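Local coordinates for lipoprotein (Colwellia psychrerythraea, PDB 3O0Y) that is of unknown function but belongs to a family grouped with metallopeptidases, so a peptidase-like role is possible though unproven for this putative lipoprotein, at residues G202-L207 with S260-S265; K208-G213 with Q252-A257; A375-T380 with E582-V587; A572-K577 with H604-K609. All blocks are in the same frame, centred on the assembly; numbering follows the deposited sequence.

Overall arrangement
Following the chain from the N terminus, contact 1 opens first, on helix 197-210. Contact 2 opens at the end of that helix and closes on helix 236-268 before contact 1 closes further along the same helix, so it lies within contact 1; the centres of the two contacts are about 10 Å apart. Contact 3 then spans some 200 residues, bringing the loop 375-380 onto helix 580-588. Contact 4 opens within this span, at the end of helix 555-574, and closes beyond it, at 604-609, so the two cross. They touch through Glu582, Phe583 and Val586, which meet Trp605, and Glu582 also pairs with Lys609. Contacts 3 and 4 lie across the chain's centre from contacts 1 and 2.

Contact 1. Residues G202-L207 with S260-S265; sequences GAIKYL and SVEKAS
Val261 is where segment 260-265 of helix 236-268 first meets 202-207 of helix 197-210, its CG1 resting 3.9 Å from Leu207 CD1. The two segments run nearly antiparallel, with their short axes at 156° and a closest approach of 9.3 Å. Leu145 and Ile182, from two further helices, also touch Val261, which places this branch in a multi-helix core. At Glu262 the backbone itself becomes part of the surface: Leu207 CD1 comes to 3.8 Å from Glu262 N. The methylene carbons also meet, Leu207 CB and Glu262 CB being 4.0 Å apart. With its CG opposite the backbone N (chi1 -173°) and the chain beyond it extended, Glu262 carries its carboxylate past the leucine, and a water there donates to both Leu207 O (2.6 Å) and Glu262 OE1 (2.7 Å). Ser265 completes the contact by setting its CB 3.8 Å from Ile204 CG1. Its OG turns back to donate to Val261 O, over a distance of 3.0 Å, while Ser265 N reaches that carbonyl from the other face. Since the hydroxyl is bonded within its own helix, with a further weak bond to Gln185 NE2, and no direct hydrogen bond joins the segments, apolar packing carries the contact, supplemented by one water bridge.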
loop_
_atom_site.group_PDB
_atom_site.type_symbol
_atom_site.label_atom_id
_atom_site.label_comp_id
_atom_site.label_asym_id
_atom_site.label_seq_id
_atom_site.Cartn_x
_atom_site.Cartn_y
_atom_site.Cartn_z
ATOM N N GLY A 202 -17.172 -5.169 9.732
ATOM C CA GLY A 202 -16.284 -5.837 8.809
ATOM C C GLY A 202 -15.081 -6.455 9.541
ATOM O O GLY A 202 -14.673 -7.611 9.240
ATOM N N ALA A 203 -14.578 -5.747 10.573
ATOM C CA ALA A 203 -13.499 -6.293 11.433
ATOM C C ALA A 203 -13.979 -7.584 12.151
ATOM O O ALA A 203 -13.270 -8.594 12.222
ATOM C CB ALA A 203 -13.042 -5.311 12.428
ATOM N N ILE A 204 -15.162 -7.538 12.725
ATOM C CA ILE A 204 -15.721 -8.717 13.396
ATOM C C ILE A 204 -15.824 -9.909 12.473
ATOM O O ILE A 204 -15.475 -11.045 12.860
ATOM C CB ILE A 204 -17.069 -8.323 14.058
ATOM C CG1 ILE A 204 -16.771 -7.442 15.238
ATOM C CG2 ILE A 204 -17.918 -9.566 14.552
ATOM C CD1 ILE A 204 -18.000 -6.588 15.703
ATOM N N LYS A 205 -16.266 -9.677 11.247
ATOM C CA LYS A 205 -16.461 -10.744 10.307
ATOM C C LYS A 205 -15.100 -11.382 10.039
ATOM O O LYS A 205 -14.993 -12.621 9.942
ATOM C CB LYS A 205 -17.077 -10.249 9.003
ATOM C CG LYS A 205 -17.010 -11.284 7.859
ATOM C CD LYS A 205 -17.875 -10.845 6.660
ATOM C CE LYS A 205 -17.542 -11.640 5.388
ATOM N NZ LYS A 205 -17.980 -10.866 4.160
ATOM N N TYR A 206 -14.071 -10.553 9.898
ATOM C CA TYR A 206 -12.703 -11.068 9.679
ATOM C C TYR A 206 -12.241 -11.910 10.859
ATOM O O TYR A 206 -11.733 -13.023 10.707
ATOM C CB TYR A 206 -11.716 -9.911 9.456
ATOM C CG TYR A 206 -10.274 -10.406 9.561
ATOM C CD1 TYR A 206 -9.666 -11.067 8.509
ATOM C CD2 TYR A 206 -9.553 -10.269 10.756
ATOM C CE1 TYR A 206 -8.356 -11.561 8.627
ATOM C CE2 TYR A 206 -8.246 -10.752 10.864
ATOM C CZ TYR A 206 -7.675 -11.416 9.804
ATOM O OH TYR A 206 -6.359 -11.880 9.950
ATOM N N LEU A 207 -12.426 -11.354 12.054
ATOM C CA LEU A 207 -11.955 -11.993 13.290
ATOM C C LEU A 207 -12.683 -13.339 13.528
ATOM O O LEU A 207 -12.061 -14.339 13.939
ATOM C CB LEU A 207 -12.178 -11.073 14.480
ATOM C CG LEU A 207 -11.329 -9.800 14.502
ATOM C CD1 LEU A 207 -11.792 -8.817 15.582
ATOM C CD2 LEU A 207 -9.824 -10.135 14.679
ATOM N N SER A 260 -10.893 -13.181 21.821
ATOM C CA SER A 260 -10.831 -12.061 22.740
ATOM C C SER A 260 -11.147 -10.728 22.042
ATOM O O SER A 260 -11.858 -9.840 22.545
ATOM C CB SER A 260 -9.361 -11.924 23.186
ATOM O OG SER A 260 -9.376 -11.525 24.498
ATOM N N VAL A 261 -10.423 -10.500 20.954
ATOM C CA VAL A 261 -10.631 -9.229 20.217
ATOM C C VAL A 261 -11.996 -9.131 19.553
ATOM O O VAL A 261 -12.613 -8.056 19.523
ATOM C CB VAL A 261 -9.498 -8.996 19.205
ATOM C CG1 VAL A 261 -9.641 -7.621 18.557
ATOM C CG2 VAL A 261 -8.155 -9.132 19.946
ATOM N N GLU A 262 -12.455 -10.253 19.000
ATOM C CA GLU A 262 -13.776 -10.346 18.429
ATOM C C GLU A 262 -14.832 -9.913 19.444
ATOM O O GLU A 262 -15.657 -9.026 19.166
ATOM C CB GLU A 262 -14.006 -11.767 17.946
ATOM C CG GLU A 262 -15.302 -11.979 17.170
ATOM C CD GLU A 262 -15.660 -13.455 17.075
ATOM O OE1 GLU A 262 -14.727 -14.315 17.075
ATOM O OE2 GLU A 262 -16.866 -13.756 16.979
ATOM N N LYS A 263 -14.735 -10.446 20.648
ATOM C CA LYS A 263 -15.698 -10.138 21.704
ATOM C C LYS A 263 -15.599 -8.664 22.087
ATOM O O LYS A 263 -16.622 -7.999 22.214
ATOM C CB LYS A 263 -15.441 -11.036 22.924
ATOM C CG LYS A 263 -16.373 -10.795 24.122
ATOM C CD LYS A 263 -16.189 -11.857 25.220
ATOM C CE LYS A 263 -17.183 -11.586 26.381
ATOM N NZ LYS A 263 -16.699 -12.176 27.661
ATOM N N ALA A 264 -14.381 -8.146 22.257
ATOM C CA ALA A 264 -14.214 -6.727 22.588
ATOM C C ALA A 264 -14.849 -5.806 21.545
ATOM O O ALA A 264 -15.488 -4.786 21.886
ATOM C CB ALA A 264 -12.707 -6.397 22.805
ATOM N N SER A 265 -14.600 -6.131 20.272
ATOM C CA SER A 265 -15.132 -5.377 19.164
ATOM C C SER A 265 -16.652 -5.439 19.144
ATOM O O SER A 265 -17.316 -4.394 18.990
ATOM C CB SER A 265 -14.546 -5.902 17.856
ATOM O OG SER A 265 -13.140 -5.681 17.834
HETATM O O HOH W 1 -12.261 -15.316 16.390
#

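Contact 2. Residues K208-G213 with Q252-A257; sequences KGFTSG and QVVYPA
Tyr255 OH is held between two partners: it donates to Gly213 O over 2.8 Å, and a bridging water donates to it in turn. This is a helix C-terminal turn docked on a kinked helix. Segment 208-213 carries the end of helix 197-210 into a loop, whereas 252-257 contains a wider pi-type turn and a kink at Pro256, whose nitrogen has no bond to the preceding turn. The bond to Gly213 O comes from above the carbonyl plane, 54° out of it, although the oxygen lies near the plane of the tyrosine ring. The same water donates to Phe210 O (2.7 Å) and accepts from Gly213 N (2.9 Å), so a water bridge backs up the direct bond. On the turn itself, Gly209 O accepts from both Ser212 N and Ser212 OG, which approach the same face of its plane.

Thr211 lies over one face of the Tyr255 ring in a CH-pi contact, with CB 3.8 Å from the ring centroid and 15° off the normal. The ring sits here with chi1 at -94°, away from the usual staggered value. Phe210 also stacks with Tyr258 and meets Val254, whose CG1 sits at the edge of the phenylalanine ring, in its plane and 3.7 Å from CE2.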
loop_
_atom_site.group_PDB
_atom_site.type_symbol
_atom_site.label_atom_id
_atom_site.label_comp_id
_atom_site.label_asym_id
_atom_site.label_seq_id
_atom_site.Cartn_x
_atom_site.Cartn_y
_atom_site.Cartn_z
ATOM N N LYS A 208 -14.002 -13.352 13.288
ATOM C CA LYS A 208 -14.771 -14.610 13.333
ATOM C C LYS A 208 -14.262 -15.613 12.287
ATOM O O LYS A 208 -14.070 -16.787 12.599
ATOM C CB LYS A 208 -16.246 -14.327 13.088
ATOM C CG LYS A 208 -17.144 -15.480 13.291
ATOM C CD LYS A 208 -18.634 -15.092 13.035
ATOM C CE LYS A 208 -19.220 -14.357 14.224
ATOM N NZ LYS A 208 -19.915 -13.044 13.894
ATOM N N GLY A 209 -14.075 -15.153 11.066
ATOM C CA GLY A 209 -13.588 -15.983 9.973
ATOM C C GLY A 209 -12.231 -16.601 10.299
ATOM O O GLY A 209 -11.925 -17.778 9.916
ATOM N N PHE A 210 -11.423 -15.853 11.043
ATOM C CA PHE A 210 -10.012 -16.291 11.344
ATOM C C PHE A 210 -9.933 -17.603 12.159
ATOM O O PHE A 210 -9.064 -18.471 11.868
ATOM C CB PHE A 210 -9.230 -15.157 12.053
ATOM C CG PHE A 210 -7.717 -15.329 12.049
ATOM C CD1 PHE A 210 -6.958 -14.882 10.987
ATOM C CD2 PHE A 210 -7.072 -15.905 13.123
ATOM C CE1 PHE A 210 -5.574 -14.976 11.032
ATOM C CE2 PHE A 210 -5.703 -16.025 13.158
ATOM C CZ PHE A 210 -4.956 -15.572 12.108
ATOM N N THR A 211 -10.887 -17.781 13.075
ATOM C CA THR A 211 -10.979 -18.959 13.936
ATOM C C THR A 211 -12.180 -19.852 13.623
ATOM O O THR A 211 -12.575 -20.679 14.456
ATOM C CB THR A 211 -11.005 -18.579 15.441
ATOM O OG1 THR A 211 -12.246 -17.962 15.774
ATOM C CG2 THR A 211 -9.784 -17.698 15.827
ATOM N N SER A 212 -12.729 -19.744 12.414
ATOM C CA SER A 212 -13.964 -20.449 12.123
ATOM C C SER A 212 -13.718 -21.934 11.817
ATOM O O SER A 212 -14.623 -22.751 12.000
ATOM C CB SER A 212 -14.733 -19.795 10.995
ATOM O OG SER A 212 -14.047 -19.766 9.745
ATOM N N GLY A 213 -12.549 -22.249 11.258
ATOM C CA GLY A 213 -12.134 -23.633 11.012
ATOM C C GLY A 213 -11.354 -24.194 12.163
ATOM O O GLY A 213 -11.062 -23.505 13.148
ATOM N N GLN A 252 -3.989 -23.075 21.369
ATOM C CA GLN A 252 -3.979 -22.618 22.743
ATOM C C GLN A 252 -3.777 -21.117 22.950
ATOM O O GLN A 252 -4.177 -20.569 24.015
ATOM C CB GLN A 252 -2.911 -23.365 23.510
ATOM C CG GLN A 252 -3.172 -24.883 23.534
ATOM C CD GLN A 252 -1.970 -25.685 24.017
ATOM O OE1 GLN A 252 -1.075 -25.159 24.680
ATOM N NE2 GLN A 252 -1.970 -26.994 23.709
ATOM N N VAL A 253 -3.106 -20.484 21.979
ATOM C CA VAL A 253 -2.741 -19.080 22.141
ATOM C C VAL A 253 -3.463 -18.221 21.065
ATOM O O VAL A 253 -4.203 -17.300 21.424
ATOM C CB VAL A 253 -1.265 -18.867 22.138
ATOM C CG1 VAL A 253 -0.970 -17.407 22.457
ATOM C CG2 VAL A 253 -0.578 -19.771 23.250
ATOM N N VAL A 254 -3.313 -18.562 19.786
ATOM C CA VAL A 254 -3.857 -17.723 18.718
ATOM C C VAL A 254 -5.350 -17.652 18.761
ATOM O O VAL A 254 -5.910 -16.543 18.730
ATOM C CB VAL A 254 -3.382 -18.166 17.328
ATOM C CG1 VAL A 254 -4.003 -17.303 16.222
ATOM C CG2 VAL A 254 -1.797 -18.068 17.302
ATOM N N TYR A 255 -6.006 -18.823 18.870
ATOM C CA TYR A 255 -7.470 -18.881 18.819
ATOM C C TYR A 255 -8.129 -18.068 19.936
ATOM O O TYR A 255 -8.963 -17.198 19.630
ATOM C CB TYR A 255 -7.964 -20.326 18.768
ATOM C CG TYR A 255 -8.176 -20.780 17.398
ATOM C CD1 TYR A 255 -7.246 -20.527 16.411
ATOM C CD2 TYR A 255 -9.290 -21.559 17.053
ATOM C CE1 TYR A 255 -7.456 -20.919 15.128
ATOM C CE2 TYR A 255 -9.496 -21.952 15.758
ATOM C CZ TYR A 255 -8.580 -21.640 14.799
ATOM O OH TYR A 255 -8.722 -22.031 13.489
ATOM N N PRO A 256 -7.758 -18.288 21.191
ATOM C CA PRO A 256 -8.323 -17.447 22.235
ATOM C C PRO A 256 -7.998 -15.929 22.109
ATOM O O PRO A 256 -8.830 -15.077 22.523
ATOM C CB PRO A 256 -7.710 -18.015 23.507
ATOM C CG PRO A 256 -7.472 -19.460 23.166
ATOM C CD PRO A 256 -6.920 -19.355 21.774
ATOM N N ALA A 257 -6.817 -15.608 21.551
ATOM C CA ALA A 257 -6.433 -14.206 21.358
ATOM C C ALA A 257 -7.427 -13.547 20.383
ATOM O O ALA A 257 -8.034 -12.516 20.722
ATOM C CB ALA A 257 -4.946 -14.105 20.871
HETATM O O HOH W 2 -10.087 -20.779 10.906
#

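Contact 3. Residues A375-T380 with E582-V587; sequences APVFRT and EFHDVV
An aromatic stack and a salt bridge dock the loop 375-380, which leads from helix 353-373 to strand 387-390, onto segment 582-587 of helix 580-588. The inner half is the offset stack between Phe378 and His584. Their planes differ by only 5° and their centroids are 4.2 Å apart, each ring meeting the other toward its rim; His584 ND1 lies over the phenylalanine face, 3.5 Å from CE1. That same ND1 donates to Val377 O, over 2.8 Å with an N-H...O angle of 158°. The acceptor lies almost in the imidazole plane, but the N-H reaches it from above the carbonyl plane. His584 NE2 is hydrogen-bonded to Tyr476 OH, so the ring is gripped at both nitrogens and its rotation is fixed while one face bears on Phe378.

Toward the surface, Arg379 supplies the second anchor. The chain bends at chi3 (-57°), bringing NH2 to 2.8 Å from Asp585 OD2. This oxygen lies near the guanidinium plane, although the nitrogen meets it from above the carboxylate plane. A water accepts from Arg379 NH1 (3.1 Å) and donates to Glu582 OE2 (2.8 Å), while the other oxygen of Glu582 pairs with Lys609. Residues Trp473 and Val480 of helix 467-483 also touch Phe378. The helix-to-strand connection is thus pinned to helix 580-588 by an offset Phe-His stack and a hydrated salt bridge, within the mainly helical fold of this DUF885 protein.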
loop_
_atom_site.group_PDB
_atom_site.type_symbol
_atom_site.label_atom_id
_atom_site.label_comp_id
_atom_site.label_asym_id
_atom_site.label_seq_id
_atom_site.Cartn_x
_atom_site.Cartn_y
_atom_site.Cartn_z
ATOM N N ALA A 375 13.100 0.656 -22.396
ATOM C CA ALA A 375 14.513 0.896 -22.078
ATOM C C ALA A 375 15.019 2.282 -22.549
ATOM O O ALA A 375 15.754 2.912 -21.821
ATOM C CB ALA A 375 15.478 -0.219 -22.696
ATOM N N PRO A 376 14.576 2.805 -23.726
ATOM C CA PRO A 376 15.117 4.113 -24.129
ATOM C C PRO A 376 14.815 5.243 -23.192
ATOM O O PRO A 376 15.603 6.214 -23.180
ATOM C CB PRO A 376 14.447 4.364 -25.492
ATOM C CG PRO A 376 14.242 2.979 -26.023
ATOM C CD PRO A 376 13.849 2.171 -24.823
ATOM N N VAL A 377 13.719 5.154 -22.450
ATOM C CA VAL A 377 13.368 6.174 -21.480
ATOM C C VAL A 377 13.413 5.754 -20.010
ATOM O O VAL A 377 13.082 6.547 -19.130
ATOM C CB VAL A 377 12.023 6.820 -21.822
ATOM C CG1 VAL A 377 12.027 7.368 -23.327
ATOM C CG2 VAL A 377 10.783 5.902 -21.607
ATOM N N PHE A 378 13.880 4.521 -19.790
ATOM C CA PHE A 378 14.106 4.022 -18.445
ATOM C C PHE A 378 15.469 3.300 -18.490
ATOM O O PHE A 378 15.554 2.065 -18.612
ATOM C CB PHE A 378 13.004 3.105 -18.031
ATOM C CG PHE A 378 11.712 3.799 -17.705
ATOM C CD1 PHE A 378 11.552 4.518 -16.517
ATOM C CD2 PHE A 378 10.643 3.833 -18.644
ATOM C CE1 PHE A 378 10.346 5.134 -16.249
ATOM C CE2 PHE A 378 9.399 4.394 -18.269
ATOM C CZ PHE A 378 9.268 5.029 -17.141
ATOM N N ARG A 379 16.502 4.105 -18.455
ATOM C CA ARG A 379 17.797 3.641 -18.871
ATOM C C ARG A 379 18.596 2.980 -17.695
ATOM O O ARG A 379 19.683 2.396 -17.940
ATOM C CB ARG A 379 18.589 4.786 -19.458
ATOM C CG ARG A 379 18.006 5.417 -20.691
ATOM C CD ARG A 379 18.851 6.629 -21.046
ATOM N NE ARG A 379 18.896 7.565 -19.903
ATOM C CZ ARG A 379 19.512 8.751 -19.883
ATOM N NH1 ARG A 379 20.181 9.226 -20.954
ATOM N NH2 ARG A 379 19.424 9.483 -18.792
ATOM N N THR A 380 18.099 3.090 -16.480
ATOM C CA THR A 380 18.721 2.466 -15.294
ATOM C C THR A 380 17.825 1.293 -14.851
ATOM O O THR A 380 16.683 1.458 -14.417
ATOM C CB THR A 380 18.865 3.478 -14.168
ATOM O OG1 THR A 380 19.720 4.547 -14.617
ATOM C CG2 THR A 380 19.539 2.800 -12.987
ATOM N N GLU A 582 16.008 11.445 -19.079
ATOM C CA GLU A 582 16.579 12.249 -17.961
ATOM C C GLU A 582 15.574 12.622 -16.969
ATOM O O GLU A 582 15.866 12.580 -15.803
ATOM C CB GLU A 582 17.220 13.517 -18.469
ATOM C CG GLU A 582 18.459 13.241 -19.334
ATOM C CD GLU A 582 19.147 14.521 -19.798
ATOM O OE1 GLU A 582 18.715 15.648 -19.442
ATOM O OE2 GLU A 582 20.169 14.369 -20.505
ATOM N N PHE A 583 14.360 12.969 -17.394
ATOM C CA PHE A 583 13.291 13.295 -16.465
ATOM C C PHE A 583 12.980 12.103 -15.579
ATOM O O PHE A 583 12.808 12.249 -14.396
ATOM C CB PHE A 583 12.028 13.720 -17.238
ATOM C CG PHE A 583 10.825 13.964 -16.380
ATOM C CD1 PHE A 583 10.758 15.148 -15.667
ATOM C CD2 PHE A 583 9.741 13.111 -16.334
ATOM C CE1 PHE A 583 9.690 15.413 -14.783
ATOM C CE2 PHE A 583 8.662 13.367 -15.483
ATOM C CZ PHE A 583 8.627 14.567 -14.725
ATOM N N HIS A 584 12.876 10.930 -16.176
ATOM C CA HIS A 584 12.649 9.721 -15.388
ATOM C C HIS A 584 13.766 9.444 -14.375
ATOM O O HIS A 584 13.500 8.965 -13.294
ATOM C CB HIS A 584 12.396 8.510 -16.305
ATOM C CG HIS A 584 11.056 8.545 -16.999
ATOM N ND1 HIS A 584 10.809 7.942 -18.203
ATOM C CD2 HIS A 584 9.938 9.259 -16.700
ATOM C CE1 HIS A 584 9.553 8.182 -18.557
ATOM N NE2 HIS A 584 9.007 8.995 -17.669
ATOM N N ASP A 585 14.993 9.724 -14.716
ATOM C CA ASP A 585 16.090 9.505 -13.797
ATOM C C ASP A 585 15.961 10.478 -12.611
ATOM O O ASP A 585 16.141 10.069 -11.451
ATOM C CB ASP A 585 17.414 9.706 -14.444
ATOM C CG ASP A 585 17.819 8.576 -15.406
ATOM O OD1 ASP A 585 17.265 7.444 -15.397
ATOM O OD2 ASP A 585 18.820 8.835 -16.110
ATOM N N VAL A 586 15.580 11.735 -12.878
ATOM C CA VAL A 586 15.388 12.677 -11.751
ATOM C C VAL A 586 14.240 12.244 -10.870
ATOM O O VAL A 586 14.325 12.351 -9.607
ATOM C CB VAL A 586 15.091 14.142 -12.295
ATOM C CG1 VAL A 586 14.773 15.121 -11.092
ATOM C CG2 VAL A 586 16.218 14.629 -13.140
ATOM N N VAL A 587 13.164 11.727 -11.451
ATOM C CA VAL A 587 12.022 11.344 -10.643
ATOM C C VAL A 587 12.293 10.073 -9.788
ATOM O O VAL A 587 11.907 9.965 -8.642
ATOM C CB VAL A 587 10.764 11.159 -11.508
ATOM C CG1 VAL A 587 9.550 10.598 -10.687
ATOM C CG2 VAL A 587 10.399 12.494 -12.136
HETATM O O HOH W 3 16.346 6.896 -17.858
HETATM O O HOH W 4 21.505 11.877 -20.189
HETATM O O HOH W 5 19.512 6.178 -16.564
#

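Contact 4. Residues A572-K577 with H604-K609; sequences ARLGDK and HWLDNK
Leu574 and Leu606 form the compact part of this contact, with Leu574 CD1 3.7 Å from Leu606 CD2. The same methyl of Leu574 also reaches Trp605, 3.9 Å from its CZ2, and the aliphatic length of Lys609, 3.8 Å from its CD. One terminal branch thus fits among Trp605 and Leu606 of helix 595-608 and the C-terminal Lys609. Trp605 is fixed from beyond the contact: its NE1 bonds to Glu582 OE1.

Exposed, charged chains make up the outer side. Arg573 folds back at chi2 (-66°) and chi3, laying one guanidinium face over Leu606 CB, which is 3.8 Å from CZ. From there NH2 donates to Asp607 OD1 over 2.7 Å, nearly straight at 166° and in the guanidinium plane, using the oxygen's anti lone pair. At the other margin the link is looser: a water donates to Lys577 O (2.9 Å) and accepts only weakly from Lys609 NZ, whose salt bridge is to Glu582. The nearby Lys577 ammonium has the same sign of charge, and that salt bridge probably offsets some of the repulsion.

The first helix gives way at Gly575, where phi turns positive (53°). A small apolar patch centred on Leu574 and Leu606, bordered by the Arg573-Asp607 salt bridge and the two lysines, joins the C-terminal ends of helices 555-574 and 595-608, while helix 580-588, between them in the chain, contributes Glu582, Phe583 and Val586 around Trp605.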
loop_
_atom_site.group_PDB
_atom_site.type_symbol
_atom_site.label_atom_id
_atom_site.label_comp_id
_atom_site.label_asym_id
_atom_site.label_seq_id
_atom_site.Cartn_x
_atom_site.Cartn_y
_atom_site.Cartn_z
ATOM N N ALA A 572 8.433 22.906 -21.142
ATOM C CA ALA A 572 8.426 24.381 -21.447
ATOM C C ALA A 572 9.794 25.026 -21.331
ATOM O O ALA A 572 10.185 25.840 -22.203
ATOM C CB ALA A 572 7.423 25.106 -20.501
ATOM N N ARG A 573 10.530 24.652 -20.290
ATOM C CA ARG A 573 11.881 25.169 -20.009
ATOM C C ARG A 573 12.873 24.704 -21.074
ATOM O O ARG A 573 13.686 25.486 -21.592
ATOM C CB ARG A 573 12.402 24.677 -18.657
ATOM C CG ARG A 573 12.418 25.663 -17.482
ATOM C CD ARG A 573 13.365 26.802 -17.648
ATOM N NE ARG A 573 14.667 26.702 -16.980
ATOM C CZ ARG A 573 14.899 26.557 -15.664
ATOM N NH1 ARG A 573 13.935 26.394 -14.769
ATOM N NH2 ARG A 573 16.146 26.593 -15.253
ATOM N N LEU A 574 12.810 23.435 -21.439
ATOM C CA LEU A 574 13.833 22.854 -22.252
ATOM C C LEU A 574 13.529 22.862 -23.732
ATOM O O LEU A 574 14.453 22.671 -24.537
ATOM C CB LEU A 574 14.147 21.421 -21.802
ATOM C CG LEU A 574 14.764 21.296 -20.404
ATOM C CD1 LEU A 574 15.099 19.888 -20.020
ATOM C CD2 LEU A 574 15.965 22.240 -20.168
ATOM N N GLY A 575 12.251 22.937 -24.095
ATOM C CA GLY A 575 11.861 22.773 -25.490
ATOM C C GLY A 575 12.385 21.491 -26.137
ATOM O O GLY A 575 12.172 20.397 -25.635
ATOM N N ASP A 576 13.086 21.614 -27.263
ATOM C CA ASP A 576 13.565 20.431 -27.979
ATOM C C ASP A 576 14.783 19.780 -27.322
ATOM O O ASP A 576 15.209 18.719 -27.754
ATOM C CB ASP A 576 13.840 20.767 -29.457
ATOM C CG ASP A 576 15.072 21.655 -29.657
ATOM O OD1 ASP A 576 15.368 21.949 -30.860
ATOM O OD2 ASP A 576 15.733 22.101 -28.656
ATOM N N LYS A 577 15.284 20.373 -26.233
ATOM C CA LYS A 577 16.325 19.754 -25.401
ATOM C C LYS A 577 15.696 18.866 -24.302
ATOM O O LYS A 577 16.425 18.256 -23.505
ATOM C CB LYS A 577 17.206 20.820 -24.733
ATOM C CG LYS A 577 17.863 21.745 -25.778
ATOM C CD LYS A 577 19.292 21.340 -26.028
ATOM C CE LYS A 577 20.244 22.186 -25.108
ATOM N NZ LYS A 577 21.711 21.820 -25.182
ATOM N N HIS A 604 16.722 21.666 -9.970
ATOM C CA HIS A 604 18.178 21.566 -9.971
ATOM C C HIS A 604 18.644 21.051 -11.311
ATOM O O HIS A 604 19.615 21.584 -11.857
ATOM C CB HIS A 604 18.678 20.688 -8.843
ATOM C CG HIS A 604 20.176 20.579 -8.755
ATOM N ND1 HIS A 604 20.964 21.532 -8.128
ATOM C CD2 HIS A 604 21.015 19.604 -9.157
ATOM C CE1 HIS A 604 22.232 21.157 -8.192
ATOM N NE2 HIS A 604 22.290 19.981 -8.788
ATOM N N TRP A 605 18.005 19.983 -11.787
ATOM C CA TRP A 605 18.264 19.472 -13.135
ATOM C C TRP A 605 18.045 20.517 -14.221
ATOM O O TRP A 605 18.938 20.741 -15.058
ATOM C CB TRP A 605 17.434 18.172 -13.350
ATOM C CG TRP A 605 17.295 17.717 -14.743
ATOM C CD1 TRP A 605 18.283 17.226 -15.539
ATOM C CD2 TRP A 605 16.090 17.628 -15.493
ATOM N NE1 TRP A 605 17.774 16.867 -16.753
ATOM C CE2 TRP A 605 16.423 17.085 -16.749
ATOM C CE3 TRP A 605 14.752 17.915 -15.225
ATOM C CZ2 TRP A 605 15.481 16.818 -17.728
ATOM C CZ3 TRP A 605 13.806 17.635 -16.212
ATOM C CH2 TRP A 605 14.199 17.100 -17.461
ATOM N N LEU A 606 16.905 21.214 -14.220
ATOM C CA LEU A 606 16.635 22.211 -15.277
ATOM C C LEU A 606 17.712 23.311 -15.254
ATOM O O LEU A 606 18.174 23.750 -16.316
ATOM C CB LEU A 606 15.259 22.823 -15.016
ATOM C CG LEU A 606 14.122 21.841 -15.262
ATOM C CD1 LEU A 606 12.750 22.403 -14.918
ATOM C CD2 LEU A 606 14.210 21.268 -16.722
ATOM N N ASP A 607 18.144 23.715 -14.055
ATOM C CA ASP A 607 19.065 24.877 -13.898
ATOM C C ASP A 607 20.486 24.539 -14.414
ATOM O O ASP A 607 21.280 25.420 -14.795
ATOM C CB ASP A 607 19.184 25.318 -12.461
ATOM C CG ASP A 607 17.961 26.059 -11.945
ATOM O OD1 ASP A 607 17.071 26.470 -12.729
ATOM O OD2 ASP A 607 17.893 26.223 -10.698
ATOM N N ASN A 608 20.793 23.262 -14.441
ATOM C CA ASN A 608 22.121 22.829 -14.775
ATOM C C ASN A 608 22.197 22.321 -16.231
ATOM O O ASN A 608 23.264 21.930 -16.702
ATOM C CB ASN A 608 22.625 21.863 -13.687
ATOM C CG ASN A 608 22.986 22.600 -12.348
ATOM O OD1 ASN A 608 22.222 22.647 -11.356
ATOM N ND2 ASN A 608 24.127 23.245 -12.364
ATOM N N LYS A 609 21.105 22.454 -16.994
ATOM C CA LYS A 609 21.103 22.046 -18.409
ATOM C C LYS A 609 21.749 23.121 -19.292
ATOM O O LYS A 609 21.381 24.309 -19.196
ATOM C CB LYS A 609 19.690 21.770 -18.903
ATOM C CG LYS A 609 19.108 20.427 -18.442
ATOM C CD LYS A 609 18.880 19.434 -19.600
ATOM C CE LYS A 609 20.048 18.581 -19.826
ATOM N NZ LYS A 609 19.886 17.769 -21.039
HETATM O O HOH W 6 16.545 16.795 -20.958
#